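Local structure of tapirin (Caldicellulosiruptor hydrothermalis, 6N2C) at residues A[180-185]-A[569-574]; A[229-234]-A[249-254]. The protein probably binds cellulose through its C-terminal beta-helix domain, which also carries a zinc ion, and so is likely to help the cell adhere to plant biomass. All coordinates share one frame; numbering follows the deposited sequence. Where two conformers were deposited one is given.

Interaction 1. Residues A[180-185]-A[569-574]; sequences IFDFTT and IKIENV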
loop_
_atom_site.group_PDB
_atom_site.type_symbol
_atom_site.label_atom_id
_atom_site.label_comp_id
_atom_site.label_asym_id
_atom_site.label_seq_id
_atom_site.Cartn_x
_atom_site.Cartn_y
_atom_site.Cartn_z
ATOM N N ILE A 180 7.589 -14.950 2.221
ATOM C CA ILE A 180 6.433 -14.755 1.331
ATOM C C ILE A 180 5.992 -16.078 0.662
ATOM O O ILE A 180 4.820 -16.277 0.367
ATOM C CB ILE A 180 6.680 -13.566 0.382
ATOM C CG1 ILE A 180 6.456 -12.255 1.192
ATOM C CG2 ILE A 180 5.751 -13.569 -0.790
ATOM C CD1 ILE A 180 7.084 -11.013 0.520
ATOM N N PHE A 181 6.988 -16.953 0.385
ATOM C CA PHE A 181 6.724 -18.195 -0.335
ATOM C C PHE A 181 6.540 -19.357 0.593
ATOM O O PHE A 181 6.328 -20.472 0.105
ATOM C CB PHE A 181 7.894 -18.499 -1.252
ATOM C CG PHE A 181 8.184 -17.369 -2.186
ATOM C CD1 PHE A 181 7.423 -17.143 -3.295
ATOM C CD2 PHE A 181 9.185 -16.443 -1.862
ATOM C CE1 PHE A 181 7.682 -16.056 -4.098
ATOM C CE2 PHE A 181 9.451 -15.384 -2.671
ATOM C CZ PHE A 181 8.696 -15.175 -3.788
ATOM N N ASP A 182 6.548 -19.110 1.893
ATOM C CA ASP A 182 6.297 -20.124 2.905
ATOM C C ASP A 182 4.948 -19.926 3.566
ATOM O O ASP A 182 4.771 -19.073 4.495
ATOM C CB ASP A 182 7.412 -20.094 3.912
ATOM C CG ASP A 182 7.296 -21.161 4.982
ATOM O OD1 ASP A 182 6.214 -21.714 5.184
ATOM O OD2 ASP A 182 8.362 -21.359 5.722
ATOM N N PHE A 183 3.987 -20.781 3.156
ATOM C CA PHE A 183 2.626 -20.597 3.678
ATOM C C PHE A 183 2.397 -21.047 5.084
ATOM O O PHE A 183 1.259 -21.005 5.578
ATOM C CB PHE A 183 1.578 -20.997 2.606
ATOM C CG PHE A 183 1.511 -20.019 1.506
ATOM C CD1 PHE A 183 0.655 -18.922 1.620
ATOM C CD2 PHE A 183 2.448 -20.073 0.478
ATOM C CE1 PHE A 183 0.712 -17.933 0.664
ATOM C CE2 PHE A 183 2.472 -19.116 -0.504
ATOM C CZ PHE A 183 1.585 -18.001 -0.337
ATOM N N THR A 184 3.448 -21.486 5.810
ATOM C CA THR A 184 3.309 -21.668 7.227
ATOM C C THR A 184 3.534 -20.328 8.021
ATOM O O THR A 184 3.495 -20.341 9.304
ATOM C CB THR A 184 4.296 -22.704 7.836
ATOM O OG1 THR A 184 5.623 -22.199 7.761
ATOM C CG2 THR A 184 4.152 -24.038 7.098
ATOM N N THR A 185 3.768 -19.248 7.302
ATOM C CA THR A 185 3.975 -17.903 7.903
ATOM C C THR A 185 2.788 -16.959 7.686
ATOM O O THR A 185 2.918 -15.761 7.859
ATOM C CB THR A 185 5.266 -17.227 7.381
ATOM O OG1 THR A 185 5.143 -16.828 6.025
ATOM C CG2 THR A 185 6.446 -18.195 7.529
ATOM N N ILE A 569 0.733 -27.764 1.036
ATOM C CA ILE A 569 1.786 -26.752 0.986
ATOM C C ILE A 569 3.070 -27.378 0.585
ATOM O O ILE A 569 3.292 -28.564 0.783
ATOM C CB ILE A 569 1.905 -25.974 2.340
ATOM C CG1 ILE A 569 2.313 -26.929 3.484
ATOM C CG2 ILE A 569 0.597 -25.251 2.632
ATOM C CD1 ILE A 569 2.624 -26.268 4.820
ATOM N N LYS A 570 3.912 -26.576 -0.037
ATOM C CA LYS A 570 5.284 -26.976 -0.378
ATOM C C LYS A 570 6.158 -25.864 0.160
ATOM O O LYS A 570 5.855 -24.649 -0.126
ATOM C CB LYS A 570 5.441 -27.124 -1.936
ATOM C CG LYS A 570 4.798 -28.391 -2.508
ATOM C CD LYS A 570 5.560 -28.962 -3.738
ATOM C CE LYS A 570 5.018 -30.324 -4.112
ATOM N NZ LYS A 570 5.704 -30.852 -5.342
ATOM N N ILE A 571 7.252 -26.243 0.824
ATOM C CA ILE A 571 8.205 -25.276 1.384
ATOM C C ILE A 571 9.512 -25.461 0.668
ATOM O O ILE A 571 10.055 -26.573 0.667
ATOM C CB ILE A 571 8.381 -25.414 2.898
ATOM C CG1 ILE A 571 7.042 -25.209 3.630
ATOM C CG2 ILE A 571 9.453 -24.427 3.413
ATOM C CD1 ILE A 571 7.097 -25.676 5.084
ATOM N N GLU A 572 9.984 -24.424 -0.012
ATOM C CA GLU A 572 11.197 -24.540 -0.757
ATOM C C GLU A 572 12.215 -23.615 -0.130
ATOM O O GLU A 572 11.874 -22.572 0.507
ATOM C CB GLU A 572 10.953 -24.401 -2.246
ATOM C CG GLU A 572 11.198 -23.059 -2.863
ATOM C CD GLU A 572 11.153 -23.112 -4.397
ATOM O OE1 GLU A 572 10.023 -23.153 -4.909
ATOM O OE2 GLU A 572 12.230 -23.124 -5.079
ATOM N N ASN A 573 13.469 -24.021 -0.273
ATOM C CA ASN A 573 14.604 -23.238 0.231
ATOM C C ASN A 573 14.819 -22.030 -0.687
ATOM O O ASN A 573 15.788 -21.981 -1.458
ATOM C CB ASN A 573 15.872 -24.114 0.325
ATOM C CG ASN A 573 17.094 -23.320 0.756
ATOM O OD1 ASN A 573 17.005 -22.478 1.646
ATOM N ND2 ASN A 573 18.225 -23.556 0.101
ATOM N N VAL A 574 13.901 -21.062 -0.628
ATOM C CA VAL A 574 13.958 -19.934 -1.552
ATOM C C VAL A 574 15.093 -19.017 -1.073
ATOM O O VAL A 574 15.260 -18.793 0.156
ATOM C CB VAL A 574 12.641 -19.130 -1.631
ATOM C CG1 VAL A 574 12.878 -17.776 -2.311
ATOM C CG2 VAL A 574 11.591 -19.922 -2.382
HETATM O O HOH W 1 8.707 -21.944 0.360
HETATM O O HOH W 2 4.462 -22.914 1.428
#
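Thr184 and Phe181 supply apolar contacts to Ile571 and Val574. The methyl CG2 of Thr184 meets CD1 of Ile571 at 3.9 Å, the two side chains crossing at about a right angle, and in one of the two conformers of Ile569 its CD1 approaches the same methyl at 3.5 Å. Further along, Val574 comes up to the Phe181 ring with CG1, 4.0 Å from CD2. No direct hydrogen bond spans the segments; two waters link the backbones instead. Water 2 accepts from Phe183 N and lies 2.7 Å from Lys570 O, to which it can donate, while water 1 accepts from Glu572 N and lies 2.8 Å from Phe181 O. Within 180-185, OD1 of Asp182 takes the backbone N of Thr184 (2.8 Å) on its anti side and Thr184 OG1 (2.7 Å) on its syn side, both from one face of the carboxylate. The anti torsion of Asp182 (chi1 -177°) carries OD1 within bonding range of both, and OD1 also lies against Ile571 CG1 (3.9 Å). The double grip fixes the carboxylate and, through OG1, the rotation of Thr184. Leu563 and Leu564 of helix 557-565 pack on Ile569. The bond from Asp182 to Thr184 N defines an Asx turn, here leading into strand 186-190 of the beta-helix.

Interaction 2. Residues A[229-234]-A[249-254]; sequences ADNIIV and VNNLMY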
loop_
_atom_site.group_PDB
_atom_site.type_symbol
_atom_site.label_atom_id
_atom_site.label_comp_id
_atom_site.label_asym_id
_atom_site.label_seq_id
_atom_site.Cartn_x
_atom_site.Cartn_y
_atom_site.Cartn_z
ATOM N N ALA A 229 1.141 -6.279 10.288
ATOM C CA ALA A 229 1.609 -7.412 9.439
ATOM C C ALA A 229 3.006 -7.212 9.002
ATOM O O ALA A 229 3.464 -6.103 8.848
ATOM C CB ALA A 229 0.701 -7.482 8.224
ATOM N N ASP A 230 3.717 -8.300 8.650
ATOM C CA ASP A 230 4.946 -8.183 7.918
ATOM C C ASP A 230 4.714 -7.870 6.455
ATOM O O ASP A 230 5.393 -7.033 5.846
ATOM C CB ASP A 230 5.704 -9.559 7.913
ATOM C CG ASP A 230 6.204 -10.007 9.289
ATOM O OD1 ASP A 230 6.233 -9.201 10.203
ATOM O OD2 ASP A 230 6.689 -11.158 9.339
ATOM N N ASN A 231 3.758 -8.578 5.848
ATOM C CA ASN A 231 3.479 -8.442 4.421
ATOM C C ASN A 231 1.995 -8.615 4.193
ATOM O O ASN A 231 1.363 -9.461 4.878
ATOM C CB ASN A 231 4.218 -9.440 3.486
ATOM C CG ASN A 231 5.746 -9.357 3.599
ATOM O OD1 ASN A 231 6.359 -8.468 3.040
ATOM N ND2 ASN A 231 6.344 -10.270 4.377
ATOM N N ILE A 232 1.433 -7.801 3.254
ATOM C CA ILE A 232 0.073 -7.954 2.797
ATOM C C ILE A 232 0.061 -7.944 1.321
ATOM O O ILE A 232 0.600 -7.032 0.693
ATOM C CB ILE A 232 -0.864 -6.811 3.342
ATOM C CG1 ILE A 232 -0.842 -6.720 4.860
ATOM C CG2 ILE A 232 -2.268 -6.955 2.755
ATOM C CD1 ILE A 232 -1.758 -5.628 5.451
ATOM N N ILE A 233 -0.531 -8.998 0.707
ATOM C CA ILE A 233 -0.531 -9.151 -0.720
ATOM C C ILE A 233 -1.936 -9.377 -1.197
ATOM O O ILE A 233 -2.565 -10.288 -0.775
ATOM C CB ILE A 233 0.378 -10.352 -1.189
ATOM C CG1 ILE A 233 1.822 -10.110 -0.696
ATOM C CG2 ILE A 233 0.220 -10.608 -2.706
ATOM C CD1 ILE A 233 2.735 -11.312 -0.881
ATOM N N VAL A 234 -2.359 -8.529 -2.105
ATOM C CA VAL A 234 -3.715 -8.620 -2.745
ATOM C C VAL A 234 -3.442 -8.807 -4.197
ATOM O O VAL A 234 -3.180 -7.873 -4.976
ATOM C CB VAL A 234 -4.569 -7.370 -2.494
ATOM C CG1 VAL A 234 -6.001 -7.662 -2.944
ATOM C CG2 VAL A 234 -4.612 -7.061 -0.997
ATOM N N VAL A 249 2.480 -2.162 7.967
ATOM C CA VAL A 249 3.051 -3.255 7.148
ATOM C C VAL A 249 4.561 -3.036 7.147
ATOM O O VAL A 249 5.093 -2.099 6.530
ATOM C CB VAL A 249 2.496 -3.323 5.720
ATOM C CG1 VAL A 249 3.100 -4.594 5.074
ATOM C CG2 VAL A 249 0.990 -3.419 5.755
ATOM N N ASN A 250 5.271 -3.913 7.844
ATOM C CA ASN A 250 6.738 -3.713 8.026
ATOM C C ASN A 250 7.495 -3.831 6.718
ATOM O O ASN A 250 8.358 -2.988 6.387
ATOM C CB ASN A 250 7.297 -4.653 9.074
ATOM C CG ASN A 250 8.688 -4.265 9.511
ATOM O OD1 ASN A 250 8.943 -3.096 9.806
ATOM N ND2 ASN A 250 9.608 -5.219 9.488
ATOM N N ASN A 251 7.175 -4.854 5.936
ATOM C CA ASN A 251 7.961 -5.141 4.710
ATOM C C ASN A 251 7.211 -4.665 3.455
ATOM O O ASN A 251 7.304 -3.493 3.097
ATOM C CB ASN A 251 8.389 -6.602 4.670
ATOM C CG ASN A 251 9.360 -6.875 3.570
ATOM O OD1 ASN A 251 10.424 -6.225 3.488
ATOM N ND2 ASN A 251 9.002 -7.744 2.687
ATOM N N LEU A 252 6.419 -5.494 2.820
ATOM C CA LEU A 252 5.751 -4.968 1.651
ATOM C C LEU A 252 4.245 -5.179 1.676
ATOM O O LEU A 252 3.731 -6.218 2.098
ATOM C CB LEU A 252 6.365 -5.473 0.333
ATOM C CG LEU A 252 6.017 -6.933 0.060
ATOM C CD1 LEU A 252 4.666 -7.100 -0.617
ATOM C CD2 LEU A 252 7.130 -7.578 -0.764
ATOM N N MET A 253 3.570 -4.153 1.155
ATOM C CA MET A 253 2.159 -4.219 0.839
ATOM C C MET A 253 2.058 -4.057 -0.634
ATOM O O MET A 253 2.525 -3.066 -1.220
ATOM C CB MET A 253 1.370 -3.108 1.558
ATOM C CG MET A 253 -0.103 -3.077 1.176
ATOM S SD MET A 253 -0.918 -1.971 2.333
ATOM C CE MET A 253 -2.604 -2.218 1.839
ATOM N N TYR A 254 1.450 -5.066 -1.298
ATOM C CA TYR A 254 1.230 -5.073 -2.720
ATOM C C TYR A 254 -0.259 -5.209 -3.012
ATOM O O TYR A 254 -0.888 -6.045 -2.430
ATOM C CB TYR A 254 1.932 -6.293 -3.438
ATOM C CG TYR A 254 1.448 -6.416 -4.892
ATOM C CD1 TYR A 254 2.039 -5.631 -5.918
ATOM C CD2 TYR A 254 0.396 -7.273 -5.292
ATOM C CE1 TYR A 254 1.558 -5.657 -7.203
ATOM C CE2 TYR A 254 -0.056 -7.312 -6.592
ATOM C CZ TYR A 254 0.521 -6.548 -7.544
ATOM O OH TYR A 254 0.085 -6.615 -8.811
#
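Strands 231-234 and 252-254 run parallel, 11° apart with axes 4.8 Å from each other, and their backbones alternate as donor and acceptor: Ile232 N to Leu252 O, Tyr254 N to Ile232 O (2.9 Å) and Val234 N to Tyr254 O. Before the strands the chain turns a corner in both segments, where Asn250 N binds Ala229 O and Asn251 N binds Asp230 O (2.8 Å). There the second segment spends one residue more, so that Asp230 lies beside Asn250 but Asn231 beside Leu252. The side chain of Asn231 bonds across this offset. Its OD1 accepts both Leu252 N, at 3.0 Å and tilted 31° from the carbonyl plane, and Asn251 ND2, at 2.8 Å and on a lone pair. The two amide planes are nearly perpendicular (88°), yet OD1 lies close to the plane of the Asn251 amide. Asn206 OD1 and Asp177 OD2 hold Asn231 ND2, so both ends of this buried amide are bound. Such corners between stacked parallel strands mark successive turns of a right-handed beta-helix, the fold of this domain. On the face bearing Ile232 and Met253, CD1 of Ile232 presses on CG2 of Val249 at 3.5 Å. The other methyl of Val249, CG1, lies 3.4 Å from Asp230 O. The opposite face brings Ile233 CG2 to Tyr254 CD2 at 4.2 Å, with Ile233 CG1 near Leu252 CD1 in one of the two conformers of Leu252; helix 451-457 covers this face, touching Ile233, Leu252 and Tyr254. The Tyr254 hydroxyl bonds to Asp277 OD2.

From the N terminus the chain first passes 180-185, just ahead of strand 186-190, and then enters the coil of the beta-helix. Interaction 2 closes a short loop there, with 14 residues between 229-234 and 249-254, and joins consecutive turns. Interaction 1 closes only after the chain has run through 383 residues, bringing the loop that follows helix 557-565 back to the one preceding strand 186-190, beyond which strands 534-537, 513-518 and 483-488 extend the stack; interaction 2 is therefore nested within it. The two centres are 16 Å apart. Ile180, in the first segment of interaction 1 though not in its contact, packs with CG2 on Ile233 CD1 (3.8 Å) of interaction 2. The N-terminal and C-terminal loops thus meet each other beside the coil.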